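Local coordinates for microtubule-associated protein 1 light chain 3 (Plasmodium falciparum, PDB 4EOY) that is the parasite's Atg8, a ubiquitin-fold protein that binds a peptide of the conjugation enzyme Atg3 and probably serves in autophagy-related lipid conjugation, at residues A[15-20]-A[112-117]; A[32-37]-A[52-57]; A[45-50]-A[69-74]; A[56-61]-A[101-106]; A[92-97]-A[118-123]. The protein carries 3 engineered substitutions. All blocks are in the same frame, centred on the assembly; numbering follows the deposited sequence.

Interaction 1 (A[15-20]-A[112-117]); sequences ENRVAE and DEDGYL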
# COMPACT_ATOMS: atom_id res chain seq x y z
N GLU A 15 -8.46 4.80 17.31
CA GLU A 15 -8.25 3.83 18.39
C GLU A 15 -8.30 2.37 17.91
O GLU A 15 -7.51 1.54 18.35
CB GLU A 15 -9.23 4.08 19.55
CG GLU A 15 -10.65 4.46 19.14
CD GLU A 15 -10.84 5.95 18.83
OE1 GLU A 15 -9.83 6.69 18.68
OE2 GLU A 15 -12.01 6.38 18.71
N ASN A 16 -9.22 2.08 16.98
CA ASN A 16 -9.30 0.75 16.35
C ASN A 16 -8.09 0.43 15.47
O ASN A 16 -7.54 -0.66 15.57
CB ASN A 16 -10.59 0.61 15.53
CG ASN A 16 -11.83 0.48 16.41
OD1 ASN A 16 -11.82 0.87 17.58
ND2 ASN A 16 -12.91 -0.05 15.85
N ARG A 17 -7.70 1.38 14.62
CA ARG A 17 -6.46 1.31 13.81
C ARG A 17 -5.19 1.08 14.61
O ARG A 17 -4.34 0.29 14.22
CB ARG A 17 -6.30 2.58 12.95
CG ARG A 17 -7.22 2.64 11.73
CD ARG A 17 -7.68 4.05 11.40
NE ARG A 17 -6.58 5.00 11.50
CZ ARG A 17 -6.72 6.30 11.72
NH1 ARG A 17 -7.92 6.86 11.85
NH2 ARG A 17 -5.63 7.06 11.80
N VAL A 18 -5.04 1.78 15.74
CA VAL A 18 -3.92 1.57 16.64
C VAL A 18 -3.92 0.13 17.19
O VAL A 18 -2.89 -0.53 17.24
CB VAL A 18 -3.92 2.58 17.81
CG1 VAL A 18 -2.83 2.26 18.81
CG2 VAL A 18 -3.74 3.99 17.28
N ALA A 19 -5.11 -0.34 17.57
CA ALA A 19 -5.28 -1.71 18.05
C ALA A 19 -4.97 -2.73 16.95
O ALA A 19 -4.31 -3.73 17.20
CB ALA A 19 -6.69 -1.90 18.58
N GLU A 20 -5.46 -2.49 15.73
CA GLU A 20 -5.21 -3.40 14.60
C GLU A 20 -3.73 -3.59 14.40
O GLU A 20 -3.25 -4.71 14.35
CB GLU A 20 -5.76 -2.85 13.27
CG GLU A 20 -7.26 -2.64 13.16
CD GLU A 20 -7.66 -2.25 11.75
OE1 GLU A 20 -7.98 -1.06 11.52
OE2 GLU A 20 -7.62 -3.13 10.87
N ASP A 112 2.75 6.17 10.04
CA ASP A 112 1.75 7.00 10.65
C ASP A 112 1.65 6.69 12.14
O ASP A 112 1.98 5.60 12.58
CB ASP A 112 0.42 6.75 9.95
CG ASP A 112 -0.64 7.79 10.28
OD1 ASP A 112 -1.14 7.80 11.42
OD2 ASP A 112 -0.99 8.57 9.37
N GLU A 113 1.17 7.65 12.92
CA GLU A 113 0.99 7.47 14.35
C GLU A 113 0.07 6.29 14.68
O GLU A 113 0.24 5.65 15.72
CB GLU A 113 0.45 8.76 14.99
CG GLU A 113 0.29 8.68 16.49
CD GLU A 113 0.33 10.04 17.17
OE1 GLU A 113 -0.19 11.02 16.58
OE2 GLU A 113 0.87 10.13 18.30
N ASP A 114 -0.88 6.00 13.80
CA ASP A 114 -1.79 4.86 14.00
C ASP A 114 -1.13 3.48 13.74
O ASP A 114 -1.78 2.45 13.93
CB ASP A 114 -3.09 5.03 13.19
CG ASP A 114 -2.89 4.96 11.68
OD1 ASP A 114 -1.79 4.63 11.20
OD2 ASP A 114 -3.87 5.24 10.98
N GLY A 115 0.14 3.48 13.32
CA GLY A 115 0.88 2.23 13.09
C GLY A 115 1.01 1.81 11.63
O GLY A 115 1.79 0.92 11.30
N TYR A 116 0.23 2.45 10.74
CA TYR A 116 0.21 2.09 9.32
C TYR A 116 1.24 2.87 8.52
O TYR A 116 1.54 4.03 8.82
CB TYR A 116 -1.18 2.35 8.71
CG TYR A 116 -2.21 1.27 8.97
CD1 TYR A 116 -2.10 0.02 8.36
CD2 TYR A 116 -3.28 1.49 9.84
CE1 TYR A 116 -3.02 -0.99 8.60
CE2 TYR A 116 -4.20 0.48 10.10
CZ TYR A 116 -4.06 -0.76 9.47
OH TYR A 116 -4.97 -1.77 9.70
N LEU A 117 1.77 2.23 7.48
CA LEU A 117 2.48 2.94 6.44
C LEU A 117 1.50 3.27 5.32
O LEU A 117 1.00 2.37 4.62
CB LEU A 117 3.64 2.13 5.90
CG LEU A 117 4.52 2.87 4.88
CD1 LEU A 117 5.20 4.04 5.57
CD2 LEU A 117 5.52 1.91 4.24
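Arg17 grips the carboxylate of Asp114 side-on, and this salt bridge is the tight part of the contact. Arg17 NE lies 2.8 Å from Asp114 OD2 and Arg17 NH2 lies 2.7 Å from the same oxygen. OD2 stays near the guanidinium plane, but the carboxylate stands almost upright to it, at 81°. Both donors meet OD2 on its anti side, somewhat out of the carboxylate plane. The Arg17 chain bends at chi2 and chi3, which folds the guanidinium back to the turn. Tyr118 OH also bonds OD2. The other oxygen, Asp114 OD1, takes the backbone N of Tyr116 at 3.0 Å and closes an Asx turn. Another Asx turn, from Asp112 OD1 to Asp114 N, lies within the type I turn 112-115. Asp114 is thus fixed through both oxygens.

The flanks are looser. Val18 CG2 rests 3.9 Å from Asp114 CA. Arg17 CG sits 4.1 Å from Tyr116 CE2, at the ring edge. Glu20 is poorly ordered and its carboxylate pairs mainly with Lys51. Arg17 also belongs, with the exposed Glu15 and Asn16, to a calcium site.

The contact ties helix 14-27, one of the two N-terminal helices that Atg8 proteins add, to the ubiquitin core, beside Tyr116, which packs on an aromatic residue of the bound peptide. Two donors and the Tyr118 hydroxyl on one buried oxygen would probably keep Asp114 ionised.

Interaction 2 (A[32-37]-A[52-57]); sequences IPVVIE and FLVPMN. Engineered in segment 32-37: Ile36 (natural residue Cys).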
# COMPACT_ATOMS: atom_id res chain seq x y z
N ILE A 32 5.42 -5.51 7.76
CA ILE A 32 4.89 -4.17 8.06
C ILE A 32 3.52 -3.96 7.44
O ILE A 32 3.27 -4.38 6.31
CB ILE A 32 5.87 -3.05 7.64
CG1 ILE A 32 6.10 -3.04 6.14
CG2 ILE A 32 7.20 -3.24 8.35
CD1 ILE A 32 6.80 -1.79 5.66
N PRO A 33 2.61 -3.34 8.21
CA PRO A 33 1.28 -3.08 7.69
C PRO A 33 1.25 -1.84 6.79
O PRO A 33 1.63 -0.74 7.24
CB PRO A 33 0.44 -2.87 8.96
CG PRO A 33 1.41 -2.39 9.98
CD PRO A 33 2.70 -3.05 9.65
N VAL A 34 0.80 -2.02 5.55
CA VAL A 34 0.76 -0.96 4.57
C VAL A 34 -0.65 -0.83 4.03
O VAL A 34 -1.29 -1.84 3.74
CB VAL A 34 1.71 -1.26 3.40
CG1 VAL A 34 1.59 -0.19 2.34
CG2 VAL A 34 3.14 -1.35 3.90
N VAL A 35 -1.13 0.41 3.89
CA VAL A 35 -2.41 0.71 3.28
C VAL A 35 -2.16 1.56 2.04
O VAL A 35 -1.44 2.56 2.10
CB VAL A 35 -3.35 1.48 4.23
CG1 VAL A 35 -4.76 1.59 3.63
CG2 VAL A 35 -3.42 0.77 5.57
N ILE A 36 -2.76 1.17 0.91
CA ILE A 36 -2.60 1.92 -0.34
C ILE A 36 -3.82 2.80 -0.64
O ILE A 36 -4.97 2.35 -0.54
CB ILE A 36 -2.38 0.99 -1.55
CG1 ILE A 36 -2.32 1.80 -2.84
CG2 ILE A 36 -3.53 0.03 -1.67
CD1 ILE A 36 -1.67 1.06 -3.97
N GLU A 37 -3.57 4.04 -1.04
CA GLU A 37 -4.66 4.99 -1.28
C GLU A 37 -4.51 5.72 -2.60
O GLU A 37 -3.41 6.08 -3.00
CB GLU A 37 -4.71 5.99 -0.14
CG GLU A 37 -6.09 6.20 0.45
CD GLU A 37 -6.50 5.11 1.43
OE1 GLU A 37 -5.77 4.90 2.43
OE2 GLU A 37 -7.55 4.48 1.20
N PHE A 52 -1.81 -4.34 2.89
CA PHE A 52 -0.70 -5.23 2.62
C PHE A 52 0.10 -5.49 3.88
O PHE A 52 0.28 -4.59 4.71
CB PHE A 52 0.23 -4.60 1.59
CG PHE A 52 -0.34 -4.58 0.22
CD1 PHE A 52 -1.31 -3.67 -0.13
CD2 PHE A 52 0.09 -5.52 -0.73
CE1 PHE A 52 -1.84 -3.66 -1.40
CE2 PHE A 52 -0.45 -5.52 -2.01
CZ PHE A 52 -1.41 -4.58 -2.34
N LEU A 53 0.59 -6.72 4.00
CA LEU A 53 1.49 -7.09 5.08
C LEU A 53 2.80 -7.45 4.41
O LEU A 53 2.97 -8.57 3.92
CB LEU A 53 0.89 -8.26 5.86
CG LEU A 53 1.28 -8.43 7.32
CD1 LEU A 53 1.14 -7.11 8.07
CD2 LEU A 53 0.41 -9.50 7.95
N VAL A 54 3.71 -6.48 4.34
CA VAL A 54 4.89 -6.58 3.46
C VAL A 54 6.14 -7.04 4.23
O VAL A 54 6.45 -6.50 5.29
CB VAL A 54 5.19 -5.22 2.84
CG1 VAL A 54 6.37 -5.30 1.88
CG2 VAL A 54 3.95 -4.71 2.11
N PRO A 55 6.87 -8.02 3.70
CA PRO A 55 8.08 -8.47 4.38
C PRO A 55 9.05 -7.31 4.62
O PRO A 55 9.25 -6.49 3.71
CB PRO A 55 8.69 -9.48 3.41
CG PRO A 55 7.57 -9.92 2.56
CD PRO A 55 6.67 -8.74 2.43
N MET A 56 9.62 -7.25 5.81
CA MET A 56 10.48 -6.13 6.18
C MET A 56 11.71 -5.94 5.26
O MET A 56 12.10 -4.80 4.99
CB MET A 56 10.93 -6.26 7.63
CG MET A 56 11.85 -7.43 7.91
SD MET A 56 12.46 -7.40 9.59
CE MET A 56 13.74 -8.67 9.52
N ASN A 57 12.30 -7.04 4.80
CA ASN A 57 13.49 -7.01 3.92
C ASN A 57 13.20 -6.87 2.42
O ASN A 57 14.13 -6.80 1.62
CB ASN A 57 14.41 -8.20 4.19
CG ASN A 57 15.37 -7.96 5.34
OD1 ASN A 57 15.72 -6.82 5.67
ND2 ASN A 57 15.83 -9.03 5.95
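Strands 32-37 and 52-55 run antiparallel with a twist, their short axes 133° apart and 4.7 Å at closest approach. Ile32 with Val54 and Val34 with Phe52 are hydrogen-bonded pairs. Each has two nearly straight bonds, such as Phe52 N to Val34 O at 2.7 Å. Pro33 with Leu53 is the non-hydrogen-bonded pair between them. Here strand 52-55 asks for no N-H, so the missing hydrogen of Pro33 costs this pair nothing.

Ile32, Val34, Phe52 and Val54 share one face. Val34 CG2 meets Val54 CG2 at 3.9 Å, across the diagonal of the two pairs. Ile32 CG1 stands between its own backbone N and carbonyl carbon (chi1 63°), which sets it 4.1 Å from Val54 CB. The engineered Ile36 sets CG2 against the ring edge of Phe52, 4.1 Å from CE1. On the other face Leu53 CD1 curls back to the backbone of Ile32, 3.9 Å from its O.

Strand 51-55 is an outer strand of the sheet, and the backbone of Leu53 hydrogen-bonds the bound peptide, which also packs on Pro33 and Phe52. Strand 117-122 runs along the far side of strand 31-38. Helix 60-72 covers Phe52 and Val54, while helix 103-110 covers Ile32.

Interaction 3 (A[45-50]-A[69-74]); sequences PIIEKK and QHINQS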
# COMPACT_ATOMS: atom_id res chain seq x y z
N PRO A 45 -8.00 2.79 -11.53
CA PRO A 45 -9.12 2.23 -10.78
C PRO A 45 -8.92 2.26 -9.27
O PRO A 45 -7.79 2.24 -8.78
CB PRO A 45 -9.16 0.78 -11.29
CG PRO A 45 -7.74 0.46 -11.60
CD PRO A 45 -7.15 1.73 -12.13
N ILE A 46 -10.02 2.29 -8.53
CA ILE A 46 -9.97 2.17 -7.09
C ILE A 46 -9.87 0.68 -6.75
O ILE A 46 -10.78 -0.08 -7.06
CB ILE A 46 -11.21 2.78 -6.44
CG1 ILE A 46 -11.24 4.28 -6.69
CG2 ILE A 46 -11.19 2.52 -4.94
CD1 ILE A 46 -12.55 4.94 -6.33
N ILE A 47 -8.75 0.29 -6.15
CA ILE A 47 -8.53 -1.11 -5.75
C ILE A 47 -9.40 -1.44 -4.54
O ILE A 47 -9.50 -0.63 -3.60
CB ILE A 47 -7.04 -1.43 -5.50
CG1 ILE A 47 -6.45 -0.59 -4.35
CG2 ILE A 47 -6.24 -1.20 -6.76
CD1 ILE A 47 -4.95 -0.77 -4.16
N GLU A 48 -10.05 -2.60 -4.58
CA GLU A 48 -10.94 -3.04 -3.50
C GLU A 48 -10.14 -3.60 -2.33
O GLU A 48 -10.57 -3.46 -1.18
CB GLU A 48 -11.93 -4.09 -4.01
CG GLU A 48 -12.80 -3.60 -5.16
CD GLU A 48 -13.95 -4.53 -5.47
OE1 GLU A 48 -13.78 -5.76 -5.36
OE2 GLU A 48 -15.04 -4.02 -5.83
N LYS A 49 -9.00 -4.23 -2.64
CA LYS A 49 -8.07 -4.72 -1.62
C LYS A 49 -6.84 -3.82 -1.55
O LYS A 49 -6.06 -3.72 -2.52
CB LYS A 49 -7.68 -6.18 -1.90
CG LYS A 49 -8.69 -7.17 -1.34
CD LYS A 49 -8.18 -8.60 -1.34
CE LYS A 49 -8.69 -9.39 -2.54
NZ LYS A 49 -10.15 -9.68 -2.46
N LYS A 50 -6.67 -3.17 -0.40
CA LYS A 50 -5.66 -2.11 -0.25
C LYS A 50 -4.76 -2.24 0.97
O LYS A 50 -3.88 -1.39 1.19
CB LYS A 50 -6.35 -0.74 -0.22
CG LYS A 50 -7.35 -0.56 0.91
CD LYS A 50 -8.00 0.80 0.81
CE LYS A 50 -8.75 1.16 2.08
NZ LYS A 50 -9.23 2.58 2.01
N GLN A 69 1.40 -3.83 -10.67
CA GLN A 69 0.59 -4.91 -11.24
C GLN A 69 -0.77 -4.96 -10.57
O GLN A 69 -1.80 -4.99 -11.24
CB GLN A 69 1.28 -6.27 -11.08
CG GLN A 69 2.68 -6.34 -11.65
CD GLN A 69 2.72 -5.90 -13.09
OE1 GLN A 69 1.98 -6.42 -13.92
NE2 GLN A 69 3.59 -4.94 -13.41
N HIS A 70 -0.77 -4.94 -9.24
CA HIS A 70 -2.03 -5.02 -8.48
C HIS A 70 -2.99 -3.94 -8.92
O HIS A 70 -4.16 -4.23 -9.25
CB HIS A 70 -1.74 -4.96 -6.99
CG HIS A 70 -2.98 -5.06 -6.12
ND1 HIS A 70 -3.66 -6.22 -5.95
CD2 HIS A 70 -3.63 -4.11 -5.33
CE1 HIS A 70 -4.70 -6.02 -5.13
NE2 HIS A 70 -4.69 -4.72 -4.74
N ILE A 71 -2.52 -2.69 -8.98
CA ILE A 71 -3.41 -1.58 -9.33
C ILE A 71 -4.00 -1.74 -10.74
O ILE A 71 -5.13 -1.33 -11.00
CB ILE A 71 -2.69 -0.22 -9.23
CG1 ILE A 71 -2.32 0.07 -7.77
CG2 ILE A 71 -3.58 0.90 -9.78
CD1 ILE A 71 -1.17 1.05 -7.59
N ASN A 72 -3.23 -2.36 -11.62
CA ASN A 72 -3.64 -2.54 -13.01
C ASN A 72 -4.36 -3.86 -13.33
O ASN A 72 -4.72 -4.08 -14.47
CB ASN A 72 -2.42 -2.37 -13.92
CG ASN A 72 -1.98 -0.93 -14.00
OD1 ASN A 72 -2.80 -0.02 -14.03
ND2 ASN A 72 -0.68 -0.71 -14.02
N GLN A 73 -4.56 -4.71 -12.32
CA GLN A 73 -5.22 -6.00 -12.49
C GLN A 73 -6.60 -5.97 -11.88
O GLN A 73 -6.80 -5.35 -10.83
CB GLN A 73 -4.42 -7.12 -11.81
CG GLN A 73 -3.23 -7.59 -12.63
CD GLN A 73 -2.33 -8.54 -11.87
OE1 GLN A 73 -2.74 -9.15 -10.88
NE2 GLN A 73 -1.08 -8.65 -12.33
N SER A 74 -7.55 -6.64 -12.53
CA SER A 74 -8.87 -6.88 -11.94
C SER A 74 -9.30 -8.30 -12.21
O SER A 74 -8.81 -8.94 -13.14
CB SER A 74 -9.91 -5.88 -12.48
OG SER A 74 -10.14 -6.03 -13.87
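Ile71, His70 and Ile47 carry this contact between the loop 45-50 and the last turn of helix 60-72. His70 provides its polar bond. The ring NE2 gives its hydrogen to the carbonyl O of Lys49, 2.8 Å away. The N-H to O angle is 157°. The acceptor lies close to the ring plane, and NE2 in turn lies in the carbonyl plane of Lys49. The bond thus holds the ring at its outer edge. Its reach comes from the first torsion, which sets CG opposite the backbone N (chi1 -178°) and sends the imidazole out toward the loop.

Ile47 meets the same ring and the helix backbone with separate branches. Its CD1 comes to the ring edge, 3.8 Å from His70 CD2, with the two side chains at about a right angle. Its CG2 drops onto the helix, 3.8 Å from Ile71 CA. The same methyl also faces Ile71 CG1 at 4.2 Å. Ile71 is buried, and it continues inward to the engineered Ile36 and to Ile88. Pro45 closes the other end, its CG 3.2 Å from Ile71 O.

The rings of Phe52 and His70 meet edge-to-face, which joins the histidine to the sheet. Tyr121 OH bonds Pro45 O and so ties down the start of the loop. Lys49 and His70 both pack on an apolar side chain of the bound Atg3 peptide. The arrangement belongs to the peptide-binding surface of an Atg8 protein, between the edge strand 51-55 and helix 60-72 of the ubiquitin fold.

Interaction 4 (A[56-61]-A[101-106]); sequences MNMLVG and LLMQDL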
# COMPACT_ATOMS: atom_id res chain seq x y z
N MET A 56 9.62 -7.25 5.81
CA MET A 56 10.48 -6.13 6.18
C MET A 56 11.71 -5.94 5.26
O MET A 56 12.10 -4.80 4.99
CB MET A 56 10.93 -6.26 7.63
CG MET A 56 11.85 -7.43 7.91
SD MET A 56 12.46 -7.40 9.59
CE MET A 56 13.74 -8.67 9.52
N ASN A 57 12.30 -7.04 4.80
CA ASN A 57 13.49 -7.01 3.92
C ASN A 57 13.20 -6.87 2.42
O ASN A 57 14.13 -6.80 1.62
CB ASN A 57 14.41 -8.20 4.19
CG ASN A 57 15.37 -7.96 5.34
OD1 ASN A 57 15.72 -6.82 5.67
ND2 ASN A 57 15.83 -9.03 5.95
N MET A 58 11.93 -6.80 2.05
CA MET A 58 11.56 -6.53 0.66
C MET A 58 12.03 -5.14 0.23
O MET A 58 11.80 -4.15 0.93
CB MET A 58 10.05 -6.61 0.45
CG MET A 58 9.58 -6.18 -0.93
SD MET A 58 7.88 -6.66 -1.33
CE MET A 58 8.13 -8.41 -1.68
N LEU A 59 12.65 -5.06 -0.93
CA LEU A 59 13.11 -3.78 -1.46
C LEU A 59 11.93 -2.94 -1.93
O LEU A 59 10.93 -3.45 -2.43
CB LEU A 59 14.08 -3.99 -2.62
CG LEU A 59 15.42 -4.59 -2.22
CD1 LEU A 59 16.17 -5.07 -3.46
CD2 LEU A 59 16.23 -3.58 -1.42
N VAL A 60 12.06 -1.62 -1.78
CA VAL A 60 11.00 -0.71 -2.19
C VAL A 60 10.73 -0.90 -3.68
O VAL A 60 9.58 -1.04 -4.09
CB VAL A 60 11.35 0.76 -1.86
CG1 VAL A 60 10.34 1.73 -2.45
CG2 VAL A 60 11.41 0.97 -0.36
N GLY A 61 11.79 -0.94 -4.48
CA GLY A 61 11.66 -1.18 -5.91
C GLY A 61 10.88 -2.44 -6.26
O GLY A 61 10.14 -2.47 -7.23
N LEU A 101 15.99 1.22 -1.09
CA LEU A 101 15.82 1.08 0.36
C LEU A 101 15.01 -0.18 0.66
O LEU A 101 14.41 -0.76 -0.24
CB LEU A 101 15.09 2.30 0.93
CG LEU A 101 15.82 3.65 0.97
CD1 LEU A 101 14.93 4.76 1.52
CD2 LEU A 101 17.11 3.55 1.77
N LEU A 102 15.03 -0.58 1.93
CA LEU A 102 14.17 -1.65 2.44
C LEU A 102 12.81 -1.08 2.81
O LEU A 102 12.69 0.09 3.16
CB LEU A 102 14.77 -2.29 3.69
CG LEU A 102 16.12 -3.00 3.60
CD1 LEU A 102 16.47 -3.51 4.99
CD2 LEU A 102 16.13 -4.13 2.59
N MET A 103 11.78 -1.91 2.76
CA MET A 103 10.43 -1.49 3.16
C MET A 103 10.36 -1.20 4.66
O MET A 103 9.49 -0.46 5.11
CB MET A 103 9.37 -2.54 2.79
CG MET A 103 8.92 -2.51 1.32
SD MET A 103 8.13 -0.96 0.83
CE MET A 103 6.76 -0.81 1.97
N GLN A 104 11.28 -1.77 5.44
CA GLN A 104 11.36 -1.42 6.84
C GLN A 104 11.75 0.05 7.01
O GLN A 104 11.26 0.72 7.92
CB GLN A 104 12.36 -2.31 7.57
CG GLN A 104 12.47 -2.04 9.07
CD GLN A 104 11.20 -2.40 9.83
OE1 GLN A 104 10.40 -3.24 9.39
NE2 GLN A 104 11.01 -1.78 11.00
N ASP A 105 12.65 0.53 6.15
CA ASP A 105 13.16 1.89 6.26
C ASP A 105 12.02 2.88 6.07
O ASP A 105 11.81 3.77 6.90
CB ASP A 105 14.29 2.11 5.26
CG ASP A 105 15.55 1.39 5.66
OD1 ASP A 105 15.90 1.45 6.88
OD2 ASP A 105 16.20 0.79 4.77
N LEU A 106 11.24 2.67 5.01
CA LEU A 106 10.05 3.46 4.78
C LEU A 106 9.17 3.45 6.01
O LEU A 106 8.65 4.50 6.41
CB LEU A 106 9.26 2.93 3.57
CG LEU A 106 9.50 3.67 2.26
CD1 LEU A 106 10.96 3.63 1.88
CD2 LEU A 106 8.61 3.14 1.14
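Two helix starts are joined here, mainly through their backbones. The contact links the loop after edge strand 51-55 of the ubiquitin-like domain, which leads into helix 60-72, to the loop before helix 103-110. Leu59 and Leu102 are the N-cap residues. Their backbones form a single bridge.

Val60 N meets Leu101 O at 2.9 Å, with an angle of 168°. Met103 N meets Met58 O at 2.9 Å, nearly along the C=O axis. Gln104 N reaches a lone pair of Met56 O at 3.2 Å, on a more bent path.

Val60 CG2 makes most of the apolar contact. It meets Leu106 CD1 tip to tip at 3.5 Å and also lies 4.0 Å from Met103 SD. The Met103 chain bends at chi2 and chi3, which brings the sulfur against Val60. On the outer side Leu59 CD2 touches Leu102 CD2 at 4.0 Å. Leu102 runs beside Asn57, and Leu102 CD1 lies 3.5 Å from Asn57 OD1. Pro97 extends the apolar patch around Val60 and Leu106, and Met58 packs on an aromatic residue of the bound peptide.

The N-H groups of a first helical turn have no acceptor inside their own helix. Carbonyls of the partner segment satisfy three of them, so each helix start is probably held in place by the other.

Interaction 5 (A[92-97]-A[118-123]); sequences VNNIVP and YMEYSS. Engineered in segment 118-123: Ser123 (natural residue Cys).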
# COMPACT_ATOMS: atom_id res chain seq x y z
N VAL A 92 5.07 8.04 -0.95
CA VAL A 92 4.98 7.87 0.48
C VAL A 92 5.13 9.23 1.19
O VAL A 92 6.13 9.95 1.00
CB VAL A 92 6.03 6.87 0.99
CG1 VAL A 92 7.44 7.34 0.64
CG2 VAL A 92 5.82 6.67 2.47
N ASN A 93 4.12 9.60 1.98
CA ASN A 93 4.12 10.92 2.62
C ASN A 93 4.53 12.03 1.62
O ASN A 93 5.49 12.77 1.86
CB ASN A 93 5.03 10.93 3.86
CG ASN A 93 4.49 10.06 4.98
OD1 ASN A 93 3.59 9.24 4.78
ND2 ASN A 93 5.05 10.24 6.18
N ASN A 94 3.82 12.05 0.49
CA ASN A 94 3.98 13.00 -0.62
C ASN A 94 5.26 12.95 -1.43
O ASN A 94 5.37 13.67 -2.41
CB ASN A 94 3.68 14.44 -0.15
CG ASN A 94 2.26 14.57 0.40
OD1 ASN A 94 1.38 13.78 0.08
ND2 ASN A 94 2.04 15.57 1.24
N ILE A 95 6.21 12.09 -1.05
CA ILE A 95 7.48 11.96 -1.79
C ILE A 95 7.63 10.62 -2.49
O ILE A 95 6.94 9.66 -2.18
CB ILE A 95 8.73 12.20 -0.91
CG1 ILE A 95 8.82 11.19 0.23
CG2 ILE A 95 8.71 13.61 -0.34
CD1 ILE A 95 10.20 11.07 0.81
N VAL A 96 8.55 10.56 -3.46
CA VAL A 96 8.76 9.36 -4.23
C VAL A 96 9.50 8.32 -3.38
O VAL A 96 10.57 8.61 -2.85
CB VAL A 96 9.57 9.64 -5.52
CG1 VAL A 96 9.86 8.33 -6.25
CG2 VAL A 96 8.82 10.63 -6.41
N PRO A 97 8.94 7.11 -3.25
CA PRO A 97 9.68 6.10 -2.51
C PRO A 97 11.03 5.83 -3.16
O PRO A 97 11.09 5.64 -4.39
CB PRO A 97 8.78 4.87 -2.58
CG PRO A 97 7.44 5.36 -3.01
CD PRO A 97 7.71 6.57 -3.84
N TYR A 118 1.22 4.56 5.15
CA TYR A 118 0.28 5.00 4.12
C TYR A 118 1.03 5.34 2.86
O TYR A 118 2.03 6.09 2.89
CB TYR A 118 -0.50 6.22 4.60
CG TYR A 118 -1.59 5.89 5.60
CD1 TYR A 118 -1.31 5.86 6.96
CD2 TYR A 118 -2.89 5.63 5.19
CE1 TYR A 118 -2.30 5.56 7.87
CE2 TYR A 118 -3.88 5.34 6.11
CZ TYR A 118 -3.57 5.30 7.45
OH TYR A 118 -4.58 4.99 8.35
N MET A 119 0.60 4.75 1.77
CA MET A 119 1.20 5.01 0.46
C MET A 119 0.11 5.35 -0.55
O MET A 119 -1.03 4.87 -0.45
CB MET A 119 2.00 3.78 -0.00
CG MET A 119 3.23 3.52 0.86
SD MET A 119 4.20 2.21 0.12
CE MET A 119 4.88 3.01 -1.33
N GLU A 120 0.44 6.20 -1.51
CA GLU A 120 -0.59 6.71 -2.41
C GLU A 120 -0.18 6.57 -3.84
O GLU A 120 1.00 6.62 -4.15
CB GLU A 120 -0.88 8.18 -2.10
CG GLU A 120 -1.47 8.41 -0.72
CD GLU A 120 -1.74 9.87 -0.44
OE1 GLU A 120 -0.83 10.68 -0.68
OE2 GLU A 120 -2.86 10.20 0.03
N TYR A 121 -1.15 6.38 -4.72
CA TYR A 121 -0.86 6.32 -6.14
C TYR A 121 -1.62 7.41 -6.86
O TYR A 121 -2.73 7.80 -6.46
CB TYR A 121 -1.16 4.94 -6.75
CG TYR A 121 -2.59 4.42 -6.66
CD1 TYR A 121 -3.52 4.68 -7.64
CD2 TYR A 121 -2.97 3.58 -5.62
CE1 TYR A 121 -4.80 4.16 -7.58
CE2 TYR A 121 -4.25 3.07 -5.54
CZ TYR A 121 -5.17 3.37 -6.52
OH TYR A 121 -6.44 2.84 -6.42
N SER A 122 -0.97 7.91 -7.90
CA SER A 122 -1.48 8.95 -8.73
C SER A 122 -1.14 8.66 -10.19
O SER A 122 -0.18 7.96 -10.47
CB SER A 122 -0.88 10.28 -8.33
OG SER A 122 -1.46 11.31 -9.10
N SER A 123 -1.94 9.21 -11.10
CA SER A 123 -1.60 9.18 -12.53
C SER A 123 -0.58 10.27 -12.91
O SER A 123 -0.00 10.22 -14.00
CB SER A 123 -2.86 9.35 -13.38
OG SER A 123 -3.51 10.59 -13.08
O HOH W 1 2.25 6.80 6.53
O HOH W 2 1.79 10.06 -0.17
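Water 2 links the turn 92-95 to strand 118-122. It gives a hydrogen to Glu120 OE1 at 2.7 Å and takes one from the backbone N of Asn94 at 2.9 Å. The Glu120 chain is extended beyond CG, which carries the carboxylate alongside the Asn94 amide. The two side chains point the same way, their planes 30° apart. Water 1 makes a similar link further along. It accepts from Tyr118 N at 2.8 Å and donates to Asn93 OD1 at 3.3 Å. Asn93 ND2 goes to the carbonyl of Tyr110 instead.

Val92 to Ile95 form a type I' turn, closed by Ile95 N to Val92 O at 3.0 Å, with Val92 N bonding back to Ile95 O. It follows the outer strand 89-92 of the ubiquitin-like sheet, next to strand 117-122. Strand 31-38 bonds the other side of 117-122.

The rest is mostly apolar. Val92 CB lies 4.4 Å from Met119 CG, and Val92 CG2 is 3.9 Å from Tyr118 O. The Met119 chain turns at its last torsion (chi3 71°) and sets CE 3.9 Å from Pro97 CG, the side chains crossing at a slant. Phe63 of helix 60-72 packs on Met119. Lys9 makes a cation-pi contact with the Tyr118 ring.

In the fold
Interaction 2 is the buried centre, a strand pair held by backbone bonds and apolar side chains. Interaction 1 is also buried but depends on charge, and it fixes helix 14-27 to the loop before strand 117-122. Interactions 4 and 5 are partly buried: backbone bonds join helix starts in one, and waters bridge a turn to a strand in the other. Val60 and Pro97 connect these two. Interaction 3 lies at the surface and combines one histidine bond with isoleucine packing. Interactions 3 and 4 both use helix 60-72 but lie about 21 Å apart between centres. Strand 31-38 bonds 117-122, joining interaction 2 to interactions 1 and 5. Residues of interactions 1 to 4 touch the bound peptide.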